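Local coordinates for Ro sixty-related protein, RSR (Deinococcus radiodurans, PDB 2NVO) that binds several small RNAs that accumulate during recovery from ultraviolet irradiation and contributes to the resistance of the bacterium to that irradiation, at residues I493-T498 against N524-F529; P315-K320 against F518-P523; L366-V371 against A444-W449. All blocks are in the same frame, centred on the assembly; numbering follows the deposited sequence.

Contact 1. Residues I493-T498 against N524-F529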
loop_
_atom_site.group_PDB
_atom_site.type_symbol
_atom_site.label_atom_id
_atom_site.label_comp_id
_atom_site.label_asym_id
_atom_site.label_seq_id
_atom_site.Cartn_x
_atom_site.Cartn_y
_atom_site.Cartn_z
ATOM N N ILE A 493 -16.200 -10.996 2.481
ATOM C CA ILE A 493 -15.326 -9.892 2.893
ATOM C C ILE A 493 -16.258 -8.826 3.453
ATOM O O ILE A 493 -17.234 -8.472 2.813
ATOM C CB ILE A 493 -14.554 -9.268 1.704
ATOM C CG1 ILE A 493 -13.738 -10.333 0.931
ATOM C CG2 ILE A 493 -13.645 -8.112 2.187
ATOM C CD1 ILE A 493 -13.101 -9.827 -0.341
ATOM N N VAL A 494 -15.984 -8.375 4.669
ATOM C CA VAL A 494 -16.705 -7.251 5.254
ATOM C C VAL A 494 -15.754 -6.054 5.352
ATOM O O VAL A 494 -14.712 -6.114 6.002
ATOM C CB VAL A 494 -17.277 -7.626 6.650
ATOM C CG1 VAL A 494 -18.041 -6.431 7.252
ATOM C CG2 VAL A 494 -18.199 -8.837 6.515
ATOM N N VAL A 495 -16.117 -4.973 4.673
ATOM C CA VAL A 495 -15.326 -3.762 4.651
ATOM C C VAL A 495 -15.984 -2.660 5.499
ATOM O O VAL A 495 -17.045 -2.157 5.152
ATOM C CB VAL A 495 -15.144 -3.256 3.210
ATOM C CG1 VAL A 495 -14.175 -2.032 3.209
ATOM C CG2 VAL A 495 -14.579 -4.356 2.348
ATOM N N GLY A 496 -15.357 -2.321 6.618
ATOM C CA GLY A 496 -15.756 -1.151 7.384
ATOM C C GLY A 496 -14.909 0.007 6.954
ATOM O O GLY A 496 -13.815 0.217 7.500
ATOM N N LEU A 497 -15.404 0.759 5.971
ATOM C CA LEU A 497 -14.612 1.773 5.276
ATOM C C LEU A 497 -14.047 2.864 6.202
ATOM O O LEU A 497 -12.987 3.401 5.941
ATOM C CB LEU A 497 -15.415 2.422 4.133
ATOM C CG LEU A 497 -15.683 1.509 2.926
ATOM C CD1 LEU A 497 -16.909 2.028 2.170
ATOM C CD2 LEU A 497 -14.462 1.358 2.019
ATOM N N THR A 498 -14.761 3.179 7.274
ATOM C CA THR A 498 -14.267 4.143 8.265
ATOM C C THR A 498 -14.201 3.527 9.666
ATOM O O THR A 498 -14.200 4.247 10.653
ATOM C CB THR A 498 -15.190 5.377 8.351
ATOM O OG1 THR A 498 -16.534 4.941 8.608
ATOM C CG2 THR A 498 -15.154 6.174 7.052
ATOM N N ASN A 524 -6.217 -4.669 -3.628
ATOM C CA ASN A 524 -5.384 -5.800 -4.030
ATOM C C ASN A 524 -5.411 -6.949 -3.012
ATOM O O ASN A 524 -5.382 -8.132 -3.368
ATOM C CB ASN A 524 -3.958 -5.319 -4.307
ATOM C CG ASN A 524 -3.855 -4.543 -5.615
ATOM O OD1 ASN A 524 -2.851 -3.884 -5.888
ATOM N ND2 ASN A 524 -4.891 -4.627 -6.429
ATOM N N VAL A 525 -5.474 -6.599 -1.742
ATOM C CA VAL A 525 -5.597 -7.611 -0.696
ATOM C C VAL A 525 -6.936 -8.341 -0.843
ATOM O O VAL A 525 -7.002 -9.562 -0.712
ATOM C CB VAL A 525 -5.423 -7.002 0.704
ATOM C CG1 VAL A 525 -5.912 -7.961 1.812
ATOM C CG2 VAL A 525 -3.969 -6.621 0.928
ATOM N N MET A 526 -7.999 -7.595 -1.141
ATOM C CA MET A 526 -9.321 -8.200 -1.233
ATOM C C MET A 526 -9.361 -9.138 -2.420
ATOM O O MET A 526 -9.925 -10.222 -2.351
ATOM C CB MET A 526 -10.413 -7.134 -1.356
ATOM C CG MET A 526 -10.683 -6.395 -0.036
ATOM S SD MET A 526 -11.624 -4.873 -0.242
ATOM C CE MET A 526 -13.154 -5.506 -0.788
ATOM N N THR A 527 -8.753 -8.702 -3.515
ATOM C CA THR A 527 -8.694 -9.517 -4.719
ATOM C C THR A 527 -7.861 -10.769 -4.459
ATOM O O THR A 527 -8.245 -11.863 -4.846
ATOM C CB THR A 527 -8.080 -8.722 -5.882
ATOM O OG1 THR A 527 -8.935 -7.615 -6.193
ATOM C CG2 THR A 527 -7.926 -9.607 -7.119
ATOM N N ALA A 528 -6.715 -10.603 -3.810
ATOM C CA ALA A 528 -5.857 -11.753 -3.518
ATOM C C ALA A 528 -6.601 -12.744 -2.642
ATOM O O ALA A 528 -6.530 -13.953 -2.848
ATOM C CB ALA A 528 -4.570 -11.308 -2.840
ATOM N N PHE A 529 -7.320 -12.224 -1.649
ATOM C CA PHE A 529 -8.121 -13.070 -0.768
ATOM C C PHE A 529 -9.197 -13.831 -1.549
ATOM O O PHE A 529 -9.395 -15.032 -1.348
ATOM C CB PHE A 529 -8.763 -12.220 0.335
ATOM C CG PHE A 529 -9.780 -12.958 1.151
ATOM C CD1 PHE A 529 -11.127 -12.780 0.916
ATOM C CD2 PHE A 529 -9.387 -13.832 2.150
ATOM C CE1 PHE A 529 -12.076 -13.444 1.665
ATOM C CE2 PHE A 529 -10.334 -14.512 2.907
ATOM C CZ PHE A 529 -11.685 -14.323 2.653
#
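The ring of Phe529 is met at a slant by Ile493: CG1 of Ile493 lies 3.6 Å from both Phe529 CD1 and CE1, and CD1 of Ile493 reaches Phe529 CD1 at 3.8 Å. The two side chains run alongside each other, pointing opposite ways. Leu513 of the adjacent strand touches the Phe529 ring as well. Ile493 owes this reach to its first torsion, which sets CG1 anti to the carbonyl carbon (chi1 -56°) and leaves CG2 for Met526. Strand 491-496 and helix 522-530 belong to the VWFA-like domain, a Rossmann-type alpha/beta fold, and here the last helix runs back antiparallel over the sheet; the axes of strand residues 493-496 and helix residues 524-529 approach to 10.8 Å at 167°. Met526 points from that helix between Ile493 and Val495, two residues on the same face of the strand. Its CB sits 3.9 Å from Ile493 CD1, while the chain, bent at chi3 (66°), swings the terminal methyl over the strand. Met526 CE thereby meets Val495 CG2 at 3.6 Å, the side chains crossing at about a right angle, and Ile493 CG2 at 4.0 Å. Val461, Tyr463 and Val515 also touch the thioether side chain.

Contact 2. Residues P315-K320 against F518-P523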
loop_
_atom_site.group_PDB
_atom_site.type_symbol
_atom_site.label_atom_id
_atom_site.label_comp_id
_atom_site.label_asym_id
_atom_site.label_seq_id
_atom_site.Cartn_x
_atom_site.Cartn_y
_atom_site.Cartn_z
ATOM N N PRO A 315 -8.042 2.936 -10.175
ATOM C CA PRO A 315 -9.022 4.018 -10.275
ATOM C C PRO A 315 -9.129 4.851 -8.977
ATOM O O PRO A 315 -9.252 6.065 -9.058
ATOM C CB PRO A 315 -10.329 3.281 -10.600
ATOM C CG PRO A 315 -9.883 2.005 -11.257
ATOM C CD PRO A 315 -8.602 1.630 -10.562
ATOM N N LEU A 316 -9.071 4.206 -7.813
ATOM C CA LEU A 316 -9.085 4.918 -6.529
ATOM C C LEU A 316 -7.875 5.845 -6.332
ATOM O O LEU A 316 -7.952 6.832 -5.601
ATOM C CB LEU A 316 -9.177 3.924 -5.370
ATOM C CG LEU A 316 -10.538 3.256 -5.249
ATOM C CD1 LEU A 316 -10.513 2.242 -4.109
ATOM C CD2 LEU A 316 -11.604 4.324 -5.020
ATOM N N ASP A 317 -6.753 5.512 -6.955
ATOM C CA ASP A 317 -5.594 6.397 -6.961
ATOM C C ASP A 317 -5.954 7.700 -7.655
ATOM O O ASP A 317 -5.593 8.775 -7.192
ATOM C CB ASP A 317 -4.420 5.759 -7.706
ATOM C CG ASP A 317 -3.792 4.611 -6.947
ATOM O OD1 ASP A 317 -3.912 4.590 -5.699
ATOM O OD2 ASP A 317 -3.165 3.731 -7.600
ATOM N N ALA A 318 -6.675 7.600 -8.773
ATOM C CA ALA A 318 -7.062 8.791 -9.492
ATOM C C ALA A 318 -8.145 9.539 -8.723
ATOM O O ALA A 318 -8.139 10.757 -8.679
ATOM C CB ALA A 318 -7.536 8.442 -10.920
ATOM N N LEU A 319 -9.079 8.801 -8.123
ATOM C CA LEU A 319 -10.138 9.453 -7.358
ATOM C C LEU A 319 -9.511 10.217 -6.184
ATOM O O LEU A 319 -9.848 11.361 -5.960
ATOM C CB LEU A 319 -11.198 8.450 -6.873
ATOM C CG LEU A 319 -12.397 9.071 -6.135
ATOM C CD1 LEU A 319 -12.998 10.263 -6.888
ATOM C CD2 LEU A 319 -13.484 8.003 -5.838
ATOM N N LYS A 320 -8.593 9.589 -5.462
ATOM C CA LYS A 320 -7.939 10.255 -4.333
ATOM C C LYS A 320 -7.203 11.520 -4.794
ATOM O O LYS A 320 -7.328 12.589 -4.188
ATOM C CB LYS A 320 -6.974 9.308 -3.613
ATOM C CG LYS A 320 -6.125 10.008 -2.547
ATOM C CD LYS A 320 -5.038 9.095 -1.996
ATOM C CE LYS A 320 -4.234 9.797 -0.896
ATOM N NZ LYS A 320 -3.428 8.824 -0.096
ATOM N N PHE A 518 -9.741 1.645 5.192
ATOM C CA PHE A 518 -9.411 1.447 3.798
ATOM C C PHE A 518 -8.141 2.202 3.506
ATOM O O PHE A 518 -7.797 3.145 4.214
ATOM C CB PHE A 518 -10.531 1.941 2.875
ATOM C CG PHE A 518 -10.776 1.051 1.682
ATOM C CD1 PHE A 518 -11.163 -0.261 1.856
ATOM C CD2 PHE A 518 -10.652 1.535 0.382
ATOM C CE1 PHE A 518 -11.402 -1.097 0.761
ATOM C CE2 PHE A 518 -10.908 0.704 -0.727
ATOM C CZ PHE A 518 -11.283 -0.609 -0.530
ATOM N N ASP A 519 -7.451 1.763 2.466
ATOM C CA ASP A 519 -6.290 2.461 1.942
ATOM C C ASP A 519 -5.991 1.893 0.567
ATOM O O ASP A 519 -6.731 1.039 0.061
ATOM C CB ASP A 519 -5.070 2.361 2.884
ATOM C CG ASP A 519 -4.605 0.923 3.131
ATOM O OD1 ASP A 519 -4.925 0.023 2.336
ATOM O OD2 ASP A 519 -3.899 0.690 4.143
ATOM N N ALA A 520 -4.906 2.367 -0.024
ATOM C CA ALA A 520 -4.538 2.008 -1.374
ATOM C C ALA A 520 -4.242 0.519 -1.552
ATOM O O ALA A 520 -4.417 -0.016 -2.633
ATOM C CB ALA A 520 -3.347 2.862 -1.838
ATOM N N ALA A 521 -3.805 -0.149 -0.489
ATOM C CA ALA A 521 -3.485 -1.570 -0.567
ATOM C C ALA A 521 -4.709 -2.493 -0.434
ATOM O O ALA A 521 -4.638 -3.685 -0.745
ATOM C CB ALA A 521 -2.443 -1.929 0.484
ATOM N N ALA A 522 -5.825 -1.946 0.038
ATOM C CA ALA A 522 -6.961 -2.786 0.390
ATOM C C ALA A 522 -7.546 -3.548 -0.805
ATOM O O ALA A 522 -7.825 -4.727 -0.678
ATOM C CB ALA A 522 -8.045 -1.976 1.111
ATOM N N PRO A 523 -7.726 -2.883 -1.961
ATOM C CA PRO A 523 -8.327 -3.586 -3.105
ATOM C C PRO A 523 -7.535 -4.796 -3.563
ATOM O O PRO A 523 -8.125 -5.842 -3.836
ATOM C CB PRO A 523 -8.331 -2.517 -4.197
ATOM C CG PRO A 523 -8.500 -1.245 -3.420
ATOM C CD PRO A 523 -7.631 -1.432 -2.214
#
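Leu316, near the start of helix 315-326, faces the turn that follows the last strand of the VWFA-like domain, where residues 518-523 lead into helix 522-530. The helix of Leu316 lies in the TROVE part of the chain, so this contact joins the horseshoe to the domain that closes it into a ring.

Apolar packing carries the junction. One methyl does the work: CD1 of Leu316 comes to the edge of the Phe518 ring, near its plane, 3.7 Å from CE2, with the side chains at about a right angle. The same methyl lies 4.1 Å from Pro523 CG. With CG anti to the carbonyl carbon (chi1 -71°), the leucine branch points at the 518-523 turn. Phe518 is packed from within its own segment too: Ala522 CB covers one face, 3.5 Å above the ring plane and nearer its rim than its centre. Ala394 and Met395 of helix 388-402, also in the VWFA-like domain, touch Leu316 as well.

No polar bond links the two segments; the polar groups serve their own side. Asp519 to Ala522 form a type I beta turn, closed by the bond from Ala522 N to Asp519 O. The Asp519 carboxylate caps the turn through a weak bond from Ala521 N to OD1, bent to 127° at the hydrogen. On the TROVE side, Asp317 OD2 accepts from the backbone N of His314, directing the carboxylate back to the start of its own helix. Its other oxygen, Asp317 OD1, approaches the methyl carbon Ala520 CB at 4.3 Å.

Contact 3. Residues L366-V371 against A444-W449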
loop_
_atom_site.group_PDB
_atom_site.type_symbol
_atom_site.label_atom_id
_atom_site.label_comp_id
_atom_site.label_asym_id
_atom_site.label_seq_id
_atom_site.Cartn_x
_atom_site.Cartn_y
_atom_site.Cartn_z
ATOM N N LEU A 366 -21.023 -10.829 -5.327
ATOM C CA LEU A 366 -22.257 -10.169 -4.947
ATOM C C LEU A 366 -21.833 -9.089 -3.946
ATOM O O LEU A 366 -21.272 -9.407 -2.901
ATOM C CB LEU A 366 -23.222 -11.141 -4.275
ATOM C CG LEU A 366 -24.605 -10.619 -3.905
ATOM C CD1 LEU A 366 -25.341 -10.145 -5.111
ATOM C CD2 LEU A 366 -25.456 -11.686 -3.168
ATOM N N LEU A 367 -22.087 -7.836 -4.291
ATOM C CA LEU A 367 -21.657 -6.698 -3.459
ATOM C C LEU A 367 -22.903 -6.187 -2.761
ATOM O O LEU A 367 -23.893 -5.888 -3.410
ATOM C CB LEU A 367 -21.029 -5.590 -4.319
ATOM C CG LEU A 367 -19.508 -5.486 -4.484
ATOM C CD1 LEU A 367 -18.910 -6.791 -4.981
ATOM C CD2 LEU A 367 -19.128 -4.318 -5.401
ATOM N N ALA A 368 -22.874 -6.161 -1.437
ATOM C CA ALA A 368 -24.011 -5.696 -0.658
ATOM C C ALA A 368 -23.582 -4.379 0.018
ATOM O O ALA A 368 -22.692 -4.373 0.856
ATOM C CB ALA A 368 -24.371 -6.735 0.360
ATOM N N LEU A 369 -24.203 -3.290 -0.410
ATOM C CA LEU A 369 -23.869 -1.949 0.029
ATOM C C LEU A 369 -24.829 -1.468 1.106
ATOM O O LEU A 369 -26.042 -1.543 0.954
ATOM C CB LEU A 369 -23.960 -0.980 -1.153
ATOM C CG LEU A 369 -22.772 -0.817 -2.085
ATOM C CD1 LEU A 369 -22.027 -2.133 -2.285
ATOM C CD2 LEU A 369 -23.163 -0.164 -3.400
ATOM N N ASP A 370 -24.250 -0.984 2.194
ATOM C CA ASP A 370 -24.950 -0.147 3.154
ATOM C C ASP A 370 -25.394 1.104 2.382
ATOM O O ASP A 370 -24.578 1.773 1.734
ATOM C CB ASP A 370 -23.971 0.196 4.301
ATOM C CG ASP A 370 -24.659 0.860 5.504
ATOM O OD1 ASP A 370 -25.551 1.693 5.289
ATOM O OD2 ASP A 370 -24.286 0.546 6.653
ATOM N N VAL A 371 -26.684 1.411 2.413
ATOM C CA VAL A 371 -27.222 2.548 1.663
ATOM C C VAL A 371 -27.830 3.620 2.573
ATOM O O VAL A 371 -28.547 4.494 2.105
ATOM C CB VAL A 371 -28.310 2.095 0.626
ATOM C CG1 VAL A 371 -27.692 1.198 -0.448
ATOM C CG2 VAL A 371 -29.467 1.388 1.323
ATOM N N ALA A 444 -24.878 -11.273 7.274
ATOM C CA ALA A 444 -25.309 -12.634 6.972
ATOM C C ALA A 444 -26.320 -12.624 5.837
ATOM O O ALA A 444 -26.431 -13.579 5.058
ATOM C CB ALA A 444 -25.912 -13.301 8.213
ATOM N N GLN A 445 -27.047 -11.530 5.735
ATOM C CA GLN A 445 -28.220 -11.460 4.885
ATOM C C GLN A 445 -27.992 -11.630 3.358
ATOM O O GLN A 445 -28.813 -12.260 2.671
ATOM C CB GLN A 445 -28.991 -10.181 5.207
ATOM C CG GLN A 445 -30.268 -10.019 4.417
ATOM C CD GLN A 445 -31.101 -8.855 4.907
ATOM O OE1 GLN A 445 -30.582 -7.903 5.499
ATOM N NE2 GLN A 445 -32.404 -8.925 4.667
ATOM N N PRO A 446 -26.889 -11.078 2.817
ATOM C CA PRO A 446 -26.620 -11.297 1.389
ATOM C C PRO A 446 -26.420 -12.783 1.104
ATOM O O PRO A 446 -26.814 -13.253 0.033
ATOM C CB PRO A 446 -25.286 -10.563 1.148
ATOM C CG PRO A 446 -25.203 -9.525 2.256
ATOM C CD PRO A 446 -25.874 -10.211 3.456
ATOM N N ILE A 447 -25.808 -13.487 2.050
ATOM C CA ILE A 447 -25.514 -14.903 1.884
ATOM C C ILE A 447 -26.773 -15.749 2.018
ATOM O O ILE A 447 -26.974 -16.705 1.267
ATOM C CB ILE A 447 -24.463 -15.368 2.887
ATOM C CG1 ILE A 447 -23.227 -14.475 2.797
ATOM C CG2 ILE A 447 -24.084 -16.841 2.644
ATOM C CD1 ILE A 447 -22.357 -14.553 4.005
ATOM N N LEU A 448 -27.606 -15.409 2.994
ATOM C CA LEU A 448 -28.901 -16.055 3.132
ATOM C C LEU A 448 -29.735 -15.800 1.867
ATOM O O LEU A 448 -30.349 -16.718 1.317
ATOM C CB LEU A 448 -29.623 -15.534 4.374
ATOM C CG LEU A 448 -28.984 -15.737 5.749
ATOM C CD1 LEU A 448 -29.765 -14.954 6.787
ATOM C CD2 LEU A 448 -28.920 -17.229 6.157
ATOM N N TRP A 449 -29.744 -14.555 1.397
ATOM C CA TRP A 449 -30.528 -14.189 0.230
ATOM C C TRP A 449 -30.105 -14.972 -1.007
ATOM O O TRP A 449 -30.950 -15.485 -1.731
ATOM C CB TRP A 449 -30.424 -12.695 -0.053
ATOM C CG TRP A 449 -31.188 -12.246 -1.278
ATOM C CD1 TRP A 449 -32.515 -11.915 -1.342
ATOM C CD2 TRP A 449 -30.658 -12.033 -2.594
ATOM N NE1 TRP A 449 -32.847 -11.528 -2.616
ATOM C CE2 TRP A 449 -31.733 -11.598 -3.408
ATOM C CE3 TRP A 449 -29.387 -12.194 -3.172
ATOM C CZ2 TRP A 449 -31.579 -11.323 -4.767
ATOM C CZ3 TRP A 449 -29.231 -11.911 -4.530
ATOM C CH2 TRP A 449 -30.322 -11.471 -5.312
#
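Leu366 lays its CD2 methyl against the six-membered end of the Trp449 indole, at the edge and near the ring plane. CE3 and CZ3 of Trp449 are each 4.0 Å from Leu366 CD2, so the methyl straddles that bond, and the two side chains cross at about a right angle. The leucine CG stands anti to the backbone N (chi1 -176°), which carries the branch out from the strand toward the helix. CD2 also comes within 3.8 Å of the backbone carbonyl oxygen Pro446 O, a van der Waals contact with the helix backbone itself. Trp449 has its own CG anti to N (chi1 178°), and this brings the indole down from the helix to the strand.

Two residues along, on the same face of the strand, Ala368 meets the ring of Pro446. Its CB is 3.5 Å from Pro446 CG, tighter than usual for two carbons, and 4.0 Å from Pro446 CB. With a methyl at this position the proline ring lies close to the strand, and the nearest CA atoms of the two segments, those of Ala368 and Pro446, are 6.5 Å apart.

Just past the strand, Asp370 enters the MIDAS-like region that is a hallmark of VWFA-like domains: OD1 is hydrogen-bonded to Ser372 OG, one of the calcium ligands, and OD2 to Thr441 OG1 and Thr464 OG1. Thr441 probably binds the metal too, as in related proteins.

Strand 364-369 is paired by backbone hydrogen bonds with strand 459-464 through Leu366 and Ala368, and with strand 405-411 through Leu367. Helix 445-452 lies over one face of this sheet, its residues 445-449 at 134° to strand residues 366-369, while Leu367 and Leu369 turn to helix 388-402 on the other; Trp449 also packs edge-to-face on Phe415 of strand 415-417.

Overall arrangement
From the N terminus, the chain runs through strand 56-59 and the helices of the TROVE part before helix 315-326 opens contact 2, a loop that closes at 518-523, with 197 residues between. Contact 3 is nested inside that loop: strand 364-369 opens it and helix 445-452 closes it, all within the VWFA-like domain. Contact 1 opens afterwards at strand 491-496 and closes at 524-529, so it crosses contact 2. Contacts 1 and 2 share helix 522-530 and touch, Phe518 CD1 lying 3.7 Å from both Leu497 CD2 and Val495 CG1. Contacts 1 and 3 reach the same sheet without touching, while contact 2 ties this domain to the TROVE horseshoe.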